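Local coordinates for protein subdomain of Desmoplakin Carboxy-Terminal domain (DPCT) (Homo sapiens, PDB 1LM5) that probably binds intermediate filaments through its plakin repeats, helping to tie the cytoskeleton of a cell to its desmosomes, at residues Q64-S68 against Q69-D73; K108-P111 against Y112-Q116; G135-T139 against E140-R144. One frame throughout, in Å; residues are numbered along the deposited sequence.

All three contacts are local turns at helix ends, and all are partly buried. Contact 1 ends helix 63-68 and leads into helix 74-88; its chemistry is mainly backbone bonding, with Ala66, Val71 and Ile72 buried. Contacts 2 and 3 both begin helices, but differently: Pro111 gives only its carbonyl to helix 112-124, whereas Ser138 also uses its hydroxyl at the start of helix 139-145. In contact 2 Leu110 and Gly115 are buried while Pro111 and Tyr112 are exposed; contact 3 has the most buried residues, Ile137, Ser138, Glu141 and Ala142. Contacts 1 and 3 belong to different plectin repeat ranges. Of the three, only contact 3 meets the second subunit.

Contact 1: residues Q64-S68 against Q69-D73; sequences QDAVS and QGVID
The carbonyl oxygen of Ala66 is gripped by two successive backbone N-H groups from the turn that follows the helix. Val71 N reaches Ala66 O at 2.8 Å and lies in the carbonyl plane. Ile72 N, at 3.3 Å from Ala66 O, comes in from above that plane, so the two donors reach the oxygen from different directions. One residue along, Gly70 N donates to Val67 O over 3.0 Å with an N-H...O angle of 159°. Gly70 has the positive phi that reverses the chain here, and the last regular helical bond before it runs from Gln69 N to Asp65 O at 2.8 Å.

Beside these bonds, the apolar side chains close up. Ala66 CB stands 4.1 Å from Val71 CB, while Ile72 CD1 approaches that same Ala66 methyl to 3.7 Å. The side chain of Ile72 crosses that of Val67 at about a right angle, with Ile72 CG1 against Val67 CG2 at 3.6 Å. What brings it there is a chi1 of 68°, which sets CG1 between the backbone N and the carbonyl carbon of Ile72. A nearly straight CA-H...O contact joins Val67 CA to Ile72 O at 3.3 Å, and a water donates to both Val67 O and Ile72 O, bridging the helix end to the outgoing chain.

Strands 52-53 and 60-61 cover Ala66 and Val71 through Ile52 and Leu61, while Ile72 and Val67 pack on Ala77 of the next helix. Asp73 then caps helix 74-88 by accepting from Met76 N. The paired bonds from Val71 and Gly70, with the Ala66-Val71 hydrophobic contact across them, make a classic Schellman motif, here turning the chain from helix 63-68 toward helix 74-88, within a plectin repeat range.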
ATOM      1  N   GLN B  64      -7.610  -8.195  16.398  1.00 25.63           N
ATOM      2  CA  GLN B  64      -7.179  -8.663  17.708  1.00 27.97           C
ATOM      3  C   GLN B  64      -6.526  -7.539  18.501  1.00 26.96           C
ATOM      4  O   GLN B  64      -6.867  -7.293  19.664  1.00 24.09           O
ATOM      5  CB  GLN B  64      -6.202  -9.827  17.544  1.00 32.04           C
ATOM      6  CG  GLN B  64      -5.723 -10.421  18.851  1.00 36.39           C
ATOM      7  CD  GLN B  64      -4.646 -11.471  18.647  1.00 39.64           C
ATOM      8  OE1 GLN B  64      -4.852 -12.465  17.946  1.00 43.26           O
ATOM      9  NE2 GLN B  64      -3.489 -11.254  19.258  1.00 41.46           N
ATOM     10  N   ASP B  65      -5.594  -6.846  17.861  1.00 25.73           N
ATOM     11  CA  ASP B  65      -4.904  -5.744  18.513  1.00 26.46           C
ATOM     12  C   ASP B  65      -5.850  -4.583  18.803  1.00 24.16           C
ATOM     13  O   ASP B  65      -5.724  -3.924  19.834  1.00 22.94           O
ATOM     14  CB  ASP B  65      -3.740  -5.280  17.647  1.00 28.63           C
ATOM     15  CG  ASP B  65      -2.606  -6.286  17.625  1.00 34.98           C
ATOM     16  OD1 ASP B  65      -1.641  -6.091  16.861  1.00 37.41           O
ATOM     17  OD2 ASP B  65      -2.682  -7.275  18.386  1.00 37.86           O
ATOM     18  N   ALA B  66      -6.794  -4.333  17.897  1.00 23.30           N
ATOM     19  CA  ALA B  66      -7.757  -3.249  18.101  1.00 21.77           C
ATOM     20  C   ALA B  66      -8.599  -3.576  19.333  1.00 21.15           C
ATOM     21  O   ALA B  66      -8.943  -2.689  20.119  1.00 19.62           O
ATOM     22  CB  ALA B  66      -8.654  -3.085  16.881  1.00 20.66           C
ATOM     23  N   VAL B  67      -8.939  -4.849  19.507  1.00 21.36           N
ATOM     24  CA  VAL B  67      -9.716  -5.219  20.690  1.00 20.03           C
ATOM     25  C   VAL B  67      -8.822  -5.049  21.911  1.00 20.28           C
ATOM     26  O   VAL B  67      -9.227  -4.480  22.920  1.00 20.61           O
ATOM     27  CB  VAL B  67     -10.209  -6.680  20.627  1.00 21.81           C
ATOM     28  CG1 VAL B  67     -10.697  -7.139  22.014  1.00 19.93           C
ATOM     29  CG2 VAL B  67     -11.332  -6.785  19.625  1.00 20.91           C
ATOM     30  N   SER B  68      -7.597  -5.536  21.800  1.00 19.52           N
ATOM     31  CA  SER B  68      -6.654  -5.443  22.895  1.00 23.10           C
ATOM     32  C   SER B  68      -6.436  -4.006  23.349  1.00 21.89           C
ATOM     33  O   SER B  68      -6.259  -3.747  24.530  1.00 21.27           O
ATOM     34  CB  SER B  68      -5.325  -6.076  22.481  1.00 22.18           C
ATOM     35  OG  SER B  68      -5.513  -7.470  22.320  1.00 24.50           O
ATOM     36  N   GLN B  69      -6.478  -3.072  22.405  1.00 22.38           N
ATOM     37  CA  GLN B  69      -6.276  -1.671  22.733  1.00 23.37           C
ATOM     38  C   GLN B  69      -7.546  -0.884  23.031  1.00 23.58           C
ATOM     39  O   GLN B  69      -7.497   0.331  23.258  1.00 25.27           O
ATOM     40  CB  GLN B  69      -5.481  -1.014  21.609  1.00 23.61           C
ATOM     41  CG  GLN B  69      -4.083  -1.592  21.478  1.00 25.30           C
ATOM     42  CD  GLN B  69      -3.309  -0.983  20.336  1.00 27.18           C
ATOM     43  OE1 GLN B  69      -3.311   0.231  20.155  1.00 29.93           O
ATOM     44  NE2 GLN B  69      -2.631  -1.823  19.560  1.00 28.86           N
ATOM     45  N   GLY B  70      -8.680  -1.576  23.044  1.00 21.32           N
ATOM     46  CA  GLY B  70      -9.944  -0.924  23.324  1.00 22.00           C
ATOM     47  C   GLY B  70     -10.436  -0.069  22.172  1.00 21.08           C
ATOM     48  O   GLY B  70     -11.390   0.695  22.330  1.00 21.23           O
ATOM     49  N   VAL B  71      -9.794  -0.204  21.016  1.00 19.27           N
ATOM     50  CA  VAL B  71     -10.182   0.578  19.853  1.00 18.00           C
ATOM     51  C   VAL B  71     -11.537   0.089  19.348  1.00 18.40           C
ATOM     52  O   VAL B  71     -12.313   0.857  18.791  1.00 17.71           O
ATOM     53  CB  VAL B  71      -9.131   0.492  18.745  1.00 18.66           C
ATOM     54  CG1 VAL B  71      -9.636   1.222  17.499  1.00 18.15           C
ATOM     55  CG2 VAL B  71      -7.832   1.128  19.233  1.00 19.00           C
ATOM     56  N   ILE B  72     -11.803  -1.200  19.546  1.00 18.07           N
ATOM     57  CA  ILE B  72     -13.087  -1.796  19.170  1.00 18.90           C
ATOM     58  C   ILE B  72     -13.356  -2.846  20.242  1.00 18.58           C
ATOM     59  O   ILE B  72     -12.412  -3.365  20.855  1.00 20.22           O
ATOM     60  CB  ILE B  72     -13.056  -2.516  17.789  1.00 18.39           C
ATOM     61  CG1 ILE B  72     -12.179  -3.765  17.855  1.00 19.58           C
ATOM     62  CG2 ILE B  72     -12.533  -1.564  16.700  1.00 21.26           C
ATOM     63  CD1 ILE B  72     -12.060  -4.499  16.519  1.00 18.45           C
ATOM     64  N   ASP B  73     -14.621  -3.153  20.475  1.00 20.52           N
ATOM     65  CA  ASP B  73     -14.951  -4.151  21.477  1.00 22.68           C
ATOM     66  C   ASP B  73     -15.005  -5.532  20.839  1.00 23.48           C
ATOM     67  O   ASP B  73     -14.969  -5.665  19.614  1.00 19.74           O
ATOM     68  CB  ASP B  73     -16.267  -3.794  22.187  1.00 26.25           C
ATOM     69  CG  ASP B  73     -17.478  -3.858  21.277  1.00 28.37           C
ATOM     70  OD1 ASP B  73     -18.447  -3.116  21.548  1.00 30.48           O
ATOM     71  OD2 ASP B  73     -17.476  -4.649  20.311  1.00 32.54           O
TER
HETATM   72  O   HOH W   1     -11.862  -4.226  23.674  1.00 29.62           O

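Contact 2: residues K108-P111 against Y112-Q116; sequences KWLP and YEAGQ
Leu110 reaches over the first turn of the helix with its two methyls divided between neighbouring residues. CD1 meets the methyl of Ala114, Leu110 CD1 to Ala114 CB being 3.8 Å. CD2 settles instead on the backbone of Gly115, where Leu110 CD2 stands 3.5 Å from Gly115 CA; with no side chain at this position, the leucine can lie close against the main chain. A chi1 of -173° holds CG opposite the backbone N of Leu110 and carries the fork across to the helix. Ala114 CB points back toward the incoming chain, so that it also sits beside the proline ring, with Pro111 CD 4.5 Å from it, a loose contact compared with that of the leucine.

Pro111 is the N-cap residue. Its ring lies at the exposed margin, and its contribution to the helix comes from the carbonyl: Gly115 N donates to Pro111 O over 2.9 Å. The N-H...O angle of 176° makes this bond almost straight, and the donor sits nearly in line with the carbonyl. The same residue that receives Leu110 CD2 on its CA is thus tied to the N-cap carbonyl.

Tyr112 takes the other direction. Its CA-CB bond points away from Pro111, and a chi1 of 180° turns the ring off from the incoming chain. One turn later Gln116 CG lies over one face of that ring, displaced toward the rim, while Gln116 N donates to Tyr112 O in the regular helical pattern.

Upstream, Lys108 is the positive-phi residue of the Schellman motif that ends helix 101-106, and the backbone of Leu110 bonds back to Ala104. Leu110 also packs on Ala101 and Ala104, and Tyr112 on Val105, so this short connection fits between helix 101-106 and the start of helix 112-124, touching both.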
ATOM      1  N   LYS B 108     -20.208 -16.933  -3.145  1.00 37.63           N
ATOM      2  CA  LYS B 108     -21.196 -16.903  -2.066  1.00 38.31           C
ATOM      3  C   LYS B 108     -20.634 -16.960  -0.648  1.00 38.38           C
ATOM      4  O   LYS B 108     -21.390 -17.159   0.307  1.00 38.40           O
ATOM      5  CB  LYS B 108     -22.213 -18.035  -2.238  1.00 39.37           C
ATOM      6  CG  LYS B 108     -23.359 -17.717  -3.182  1.00 41.75           C
ATOM      7  CD  LYS B 108     -22.912 -17.667  -4.628  1.00 43.75           C
ATOM      8  CE  LYS B 108     -24.091 -17.361  -5.544  1.00 44.52           C
ATOM      9  NZ  LYS B 108     -23.676 -17.318  -6.973  1.00 46.68           N
ATOM     10  N   TRP B 109     -19.324 -16.790  -0.502  1.00 38.19           N
ATOM     11  CA  TRP B 109     -18.718 -16.819   0.822  1.00 37.59           C
ATOM     12  C   TRP B 109     -18.980 -15.503   1.524  1.00 36.44           C
ATOM     13  O   TRP B 109     -19.045 -15.432   2.752  1.00 37.11           O
ATOM     14  CB  TRP B 109     -17.211 -17.071   0.727  1.00 40.46           C
ATOM     15  CG  TRP B 109     -16.847 -18.441   1.181  1.00 43.74           C
ATOM     16  CD1 TRP B 109     -17.011 -19.605   0.488  1.00 45.69           C
ATOM     17  CD2 TRP B 109     -16.356 -18.810   2.476  1.00 46.19           C
ATOM     18  NE1 TRP B 109     -16.660 -20.681   1.274  1.00 47.04           N
ATOM     19  CE2 TRP B 109     -16.255 -20.222   2.500  1.00 47.18           C
ATOM     20  CE3 TRP B 109     -15.996 -18.086   3.622  1.00 47.22           C
ATOM     21  CZ2 TRP B 109     -15.806 -20.924   3.626  1.00 47.17           C
ATOM     22  CZ3 TRP B 109     -15.549 -18.786   4.743  1.00 47.85           C
ATOM     23  CH2 TRP B 109     -15.459 -20.190   4.735  1.00 48.34           C
ATOM     24  N   LEU B 110     -19.159 -14.459   0.728  1.00 33.95           N
ATOM     25  CA  LEU B 110     -19.404 -13.137   1.255  1.00 31.53           C
ATOM     26  C   LEU B 110     -20.691 -12.597   0.643  1.00 31.53           C
ATOM     27  O   LEU B 110     -20.830 -12.546  -0.578  1.00 32.41           O
ATOM     28  CB  LEU B 110     -18.209 -12.245   0.896  1.00 30.46           C
ATOM     29  CG  LEU B 110     -18.074 -10.829   1.439  1.00 30.02           C
ATOM     30  CD1 LEU B 110     -18.048 -10.854   2.959  1.00 28.37           C
ATOM     31  CD2 LEU B 110     -16.792 -10.220   0.887  1.00 27.79           C
ATOM     32  N   PRO B 111     -21.668 -12.220   1.483  1.00 31.05           N
ATOM     33  CA  PRO B 111     -22.923 -11.686   0.952  1.00 30.35           C
ATOM     34  C   PRO B 111     -22.604 -10.496   0.043  1.00 30.61           C
ATOM     35  O   PRO B 111     -21.679  -9.730   0.320  1.00 28.72           O
ATOM     36  CB  PRO B 111     -23.677 -11.270   2.211  1.00 31.14           C
ATOM     37  CG  PRO B 111     -23.216 -12.279   3.213  1.00 31.94           C
ATOM     38  CD  PRO B 111     -21.730 -12.346   2.950  1.00 30.97           C
ATOM     39  N   TYR B 112     -23.361 -10.353  -1.038  1.00 29.35           N
ATOM     40  CA  TYR B 112     -23.145  -9.267  -1.988  1.00 29.87           C
ATOM     41  C   TYR B 112     -23.009  -7.898  -1.329  1.00 29.59           C
ATOM     42  O   TYR B 112     -22.123  -7.119  -1.682  1.00 28.83           O
ATOM     43  CB  TYR B 112     -24.297  -9.202  -2.987  1.00 32.59           C
ATOM     44  CG  TYR B 112     -24.140  -8.088  -3.998  1.00 34.05           C
ATOM     45  CD1 TYR B 112     -23.232  -8.198  -5.045  1.00 35.09           C
ATOM     46  CD2 TYR B 112     -24.873  -6.907  -3.882  1.00 35.75           C
ATOM     47  CE1 TYR B 112     -23.053  -7.161  -5.951  1.00 36.72           C
ATOM     48  CE2 TYR B 112     -24.699  -5.860  -4.785  1.00 37.60           C
ATOM     49  CZ  TYR B 112     -23.788  -5.997  -5.816  1.00 36.71           C
ATOM     50  OH  TYR B 112     -23.610  -4.971  -6.714  1.00 41.18           O
ATOM     51  N   GLU B 113     -23.907  -7.600  -0.397  1.00 28.61           N
ATOM     52  CA  GLU B 113     -23.894  -6.314   0.292  1.00 29.74           C
ATOM     53  C   GLU B 113     -22.578  -6.025   1.002  1.00 26.09           C
ATOM     54  O   GLU B 113     -21.997  -4.951   0.825  1.00 23.76           O
ATOM     55  CB  GLU B 113     -25.036  -6.241   1.295  1.00 32.72           C
ATOM     56  CG  GLU B 113     -26.202  -5.397   0.835  1.00 39.96           C
ATOM     57  CD  GLU B 113     -27.282  -5.313   1.892  1.00 44.66           C
ATOM     58  OE1 GLU B 113     -26.938  -5.037   3.067  1.00 45.75           O
ATOM     59  OE2 GLU B 113     -28.469  -5.522   1.550  1.00 47.60           O
ATOM     60  N   ALA B 114     -22.122  -6.980   1.808  1.00 23.88           N
ATOM     61  CA  ALA B 114     -20.868  -6.835   2.542  1.00 22.85           C
ATOM     62  C   ALA B 114     -19.713  -6.686   1.554  1.00 22.84           C
ATOM     63  O   ALA B 114     -18.881  -5.785   1.682  1.00 20.91           O
ATOM     64  CB  ALA B 114     -20.636  -8.054   3.422  1.00 22.86           C
ATOM     65  N   GLY B 115     -19.676  -7.580   0.570  1.00 20.83           N
ATOM     66  CA  GLY B 115     -18.628  -7.541  -0.430  1.00 22.27           C
ATOM     67  C   GLY B 115     -18.580  -6.198  -1.124  1.00 22.83           C
ATOM     68  O   GLY B 115     -17.505  -5.620  -1.301  1.00 21.63           O
ATOM     69  N   GLN B 116     -19.749  -5.695  -1.506  1.00 22.80           N
ATOM     70  CA  GLN B 116     -19.837  -4.414  -2.191  1.00 24.34           C
ATOM     71  C   GLN B 116     -19.351  -3.268  -1.326  1.00 21.70           C
ATOM     72  O   GLN B 116     -18.691  -2.357  -1.814  1.00 20.23           O
ATOM     73  CB  GLN B 116     -21.270  -4.139  -2.637  1.00 26.28           C
ATOM     74  CG  GLN B 116     -21.533  -4.583  -4.049  1.00 33.78           C
ATOM     75  CD  GLN B 116     -20.569  -3.953  -5.034  1.00 32.06           C
ATOM     76  OE1 GLN B 116     -20.563  -2.733  -5.238  1.00 36.14           O
ATOM     77  NE2 GLN B 116     -19.749  -4.779  -5.650  1.00 33.11           N
TER

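Contact 3: residues G135-T139 against E140-R144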
ATOM      1  N   GLY B 135      -1.779  -5.466  -1.147  1.00 22.77           N
ATOM      2  CA  GLY B 135      -1.522  -4.101  -1.561  1.00 22.02           C
ATOM      3  C   GLY B 135      -2.694  -3.634  -2.392  1.00 21.34           C
ATOM      4  O   GLY B 135      -3.568  -4.426  -2.729  1.00 23.32           O
ATOM      5  N   ARG B 136      -2.725  -2.354  -2.718  1.00 19.99           N
ATOM      6  CA  ARG B 136      -3.807  -1.830  -3.521  1.00 20.39           C
ATOM      7  C   ARG B 136      -3.378  -1.861  -4.971  1.00 21.95           C
ATOM      8  O   ARG B 136      -2.191  -1.728  -5.281  1.00 22.02           O
ATOM      9  CB  ARG B 136      -4.118  -0.400  -3.119  1.00 20.98           C
ATOM     10  CG  ARG B 136      -4.616  -0.261  -1.712  1.00 15.71           C
ATOM     11  CD  ARG B 136      -4.885   1.196  -1.456  1.00 20.44           C
ATOM     12  NE  ARG B 136      -5.392   1.462  -0.119  1.00 20.20           N
ATOM     13  CZ  ARG B 136      -6.683   1.528   0.189  1.00 20.86           C
ATOM     14  NH1 ARG B 136      -7.604   1.332  -0.746  1.00 18.14           N
ATOM     15  NH2 ARG B 136      -7.044   1.845   1.423  1.00 18.62           N
ATOM     16  N   ILE B 137      -4.350  -2.035  -5.857  1.00 20.53           N
ATOM     17  CA  ILE B 137      -4.063  -2.079  -7.272  1.00 21.45           C
ATOM     18  C   ILE B 137      -5.039  -1.205  -8.020  1.00 21.97           C
ATOM     19  O   ILE B 137      -6.124  -0.898  -7.521  1.00 21.25           O
ATOM     20  CB  ILE B 137      -4.164  -3.512  -7.802  1.00 20.33           C
ATOM     21  CG1 ILE B 137      -5.590  -4.036  -7.600  1.00 20.35           C
ATOM     22  CG2 ILE B 137      -3.142  -4.381  -7.103  1.00 20.77           C
ATOM     23  CD1 ILE B 137      -5.822  -5.401  -8.192  1.00 22.24           C
ATOM     24  N   SER B 138      -4.649  -0.797  -9.221  1.00 20.62           N
ATOM     25  CA  SER B 138      -5.508   0.038 -10.036  1.00 21.43           C
ATOM     26  C   SER B 138      -6.709  -0.817 -10.401  1.00 21.66           C
ATOM     27  O   SER B 138      -6.660  -2.046 -10.317  1.00 21.45           O
ATOM     28  CB  SER B 138      -4.779   0.466 -11.315  1.00 20.90           C
ATOM     29  OG  SER B 138      -4.468  -0.671 -12.106  1.00 24.44           O
ATOM     30  N   THR B 139      -7.791  -0.178 -10.808  1.00 24.13           N
ATOM     31  CA  THR B 139      -8.961  -0.944 -11.196  1.00 26.66           C
ATOM     32  C   THR B 139      -8.585  -1.730 -12.451  1.00 26.05           C
ATOM     33  O   THR B 139      -8.994  -2.875 -12.611  1.00 26.19           O
ATOM     34  CB  THR B 139     -10.134  -0.027 -11.473  1.00 27.85           C
ATOM     35  OG1 THR B 139      -9.900   0.691 -12.686  1.00 33.60           O
ATOM     36  CG2 THR B 139     -10.267   0.973 -10.336  1.00 28.84           C
ATOM     37  N   GLU B 140      -7.783  -1.123 -13.323  1.00 25.46           N
ATOM     38  CA  GLU B 140      -7.353  -1.809 -14.533  1.00 26.19           C
ATOM     39  C   GLU B 140      -6.732  -3.154 -14.146  1.00 24.77           C
ATOM     40  O   GLU B 140      -7.045  -4.188 -14.736  1.00 25.19           O
ATOM     41  CB  GLU B 140      -6.310  -0.981 -15.293  1.00 29.74           C
ATOM     42  CG  GLU B 140      -6.821   0.328 -15.911  1.00 35.36           C
ATOM     43  CD  GLU B 140      -7.383   1.312 -14.887  1.00 39.72           C
ATOM     44  OE1 GLU B 140      -6.734   1.541 -13.842  1.00 37.00           O
ATOM     45  OE2 GLU B 140      -8.481   1.865 -15.141  1.00 42.09           O
ATOM     46  N   GLU B 141      -5.865  -3.139 -13.139  1.00 21.68           N
ATOM     47  CA  GLU B 141      -5.205  -4.361 -12.711  1.00 21.89           C
ATOM     48  C   GLU B 141      -6.194  -5.334 -12.071  1.00 20.02           C
ATOM     49  O   GLU B 141      -6.073  -6.550 -12.232  1.00 17.92           O
ATOM     50  CB  GLU B 141      -4.064  -4.031 -11.746  1.00 23.18           C
ATOM     51  CG  GLU B 141      -3.242  -5.224 -11.308  1.00 26.50           C
ATOM     52  CD  GLU B 141      -2.471  -5.860 -12.448  1.00 29.44           C
ATOM     53  OE1 GLU B 141      -1.710  -6.807 -12.174  1.00 34.74           O
ATOM     54  OE2 GLU B 141      -2.616  -5.424 -13.608  1.00 29.90           O
ATOM     55  N   ALA B 142      -7.162  -4.804 -11.331  1.00 20.00           N
ATOM     56  CA  ALA B 142      -8.165  -5.668 -10.713  1.00 20.88           C
ATOM     57  C   ALA B 142      -8.928  -6.371 -11.833  1.00 20.19           C
ATOM     58  O   ALA B 142      -9.331  -7.522 -11.696  1.00 21.77           O
ATOM     59  CB  ALA B 142      -9.113  -4.860  -9.866  1.00 19.57           C
ATOM     60  N   ILE B 143      -9.134  -5.675 -12.945  1.00 20.91           N
ATOM     61  CA  ILE B 143      -9.834  -6.288 -14.073  1.00 21.03           C
ATOM     62  C   ILE B 143      -8.922  -7.358 -14.677  1.00 21.71           C
ATOM     63  O   ILE B 143      -9.367  -8.456 -15.017  1.00 22.18           O
ATOM     64  CB  ILE B 143     -10.195  -5.231 -15.131  1.00 21.60           C
ATOM     65  CG1 ILE B 143     -11.354  -4.377 -14.608  1.00 22.19           C
ATOM     66  CG2 ILE B 143     -10.554  -5.899 -16.454  1.00 21.39           C
ATOM     67  CD1 ILE B 143     -11.741  -3.244 -15.527  1.00 25.41           C
ATOM     68  N   ARG B 144      -7.640  -7.031 -14.778  1.00 21.59           N
ATOM     69  CA  ARG B 144      -6.638  -7.946 -15.314  1.00 23.45           C
ATOM     70  C   ARG B 144      -6.620  -9.222 -14.494  1.00 24.05           C
ATOM     71  O   ARG B 144      -6.520 -10.320 -15.036  1.00 23.86           O
ATOM     72  CB  ARG B 144      -5.251  -7.301 -15.257  1.00 24.96           C
ATOM     73  CG  ARG B 144      -4.095  -8.299 -15.417  1.00 24.29           C
ATOM     74  CD  ARG B 144      -4.023  -8.825 -16.824  1.00 25.43           C
ATOM     75  NE  ARG B 144      -3.022  -9.879 -16.983  1.00 24.80           N
ATOM     76  CZ  ARG B 144      -3.236 -11.165 -16.720  1.00 24.50           C
ATOM     77  NH1 ARG B 144      -4.421 -11.572 -16.281  1.00 19.76           N
ATOM     78  NH2 ARG B 144      -2.269 -12.047 -16.910  1.00 23.23           N
TER
HETATM   79  O   HOH W   2      -7.132   2.728 -10.689  1.00 31.98           O
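Ile137 drives its CD1 into the start of the helix, and this is where the packing is tightest. Ile137 CD1 lies 3.5 Å from Ala142 CA, closer than carbons usually come, and 3.7 Å from Ala142 CB. Glu141 adds its aliphatic part, with CB set 4.0 Å from Ile137 CB. Around this patch, Phe147 touches Ile137 and Leu128 touches Ala142, while Tyr112 of the second subunit packs on both Ile137 and Glu141.

The next residue, Ser138, is the N-cap of helix 139-145. With chi1 at 63°, OG is turned in toward the first turn of the helix and accepts a hydrogen bond from Glu141 N, Ser138 OG to Glu141 N being 3.0 Å. Its carbonyl takes the following donor, Ala142 N, likewise at 3.0 Å from Ser138 O. The Glu141 carboxylate does not turn back to Ser138 N to complete a capping box; that N-H is hydrogen-bonded to Tyr112 OH of the second subunit. The cap lies between strand 135-136, part of a two-stranded antiparallel sheet with 129-130, and the helix, within a plectin repeat range and right at the subunit interface.

Toward solvent the contacts slacken. Glu140, bent at chi2, folds its carboxylate back over Thr139 and brings Glu140 OE1 within 3.4 Å of Ser138 CB. A water accepts from Thr139 N and gives only a weak bond to Glu140 OE1. The backbone stays regular here, with Ile143 N donating to Thr139 O at 2.8 Å, while the exposed side chain of Ile143 merely leans on that carbonyl and on Ile148.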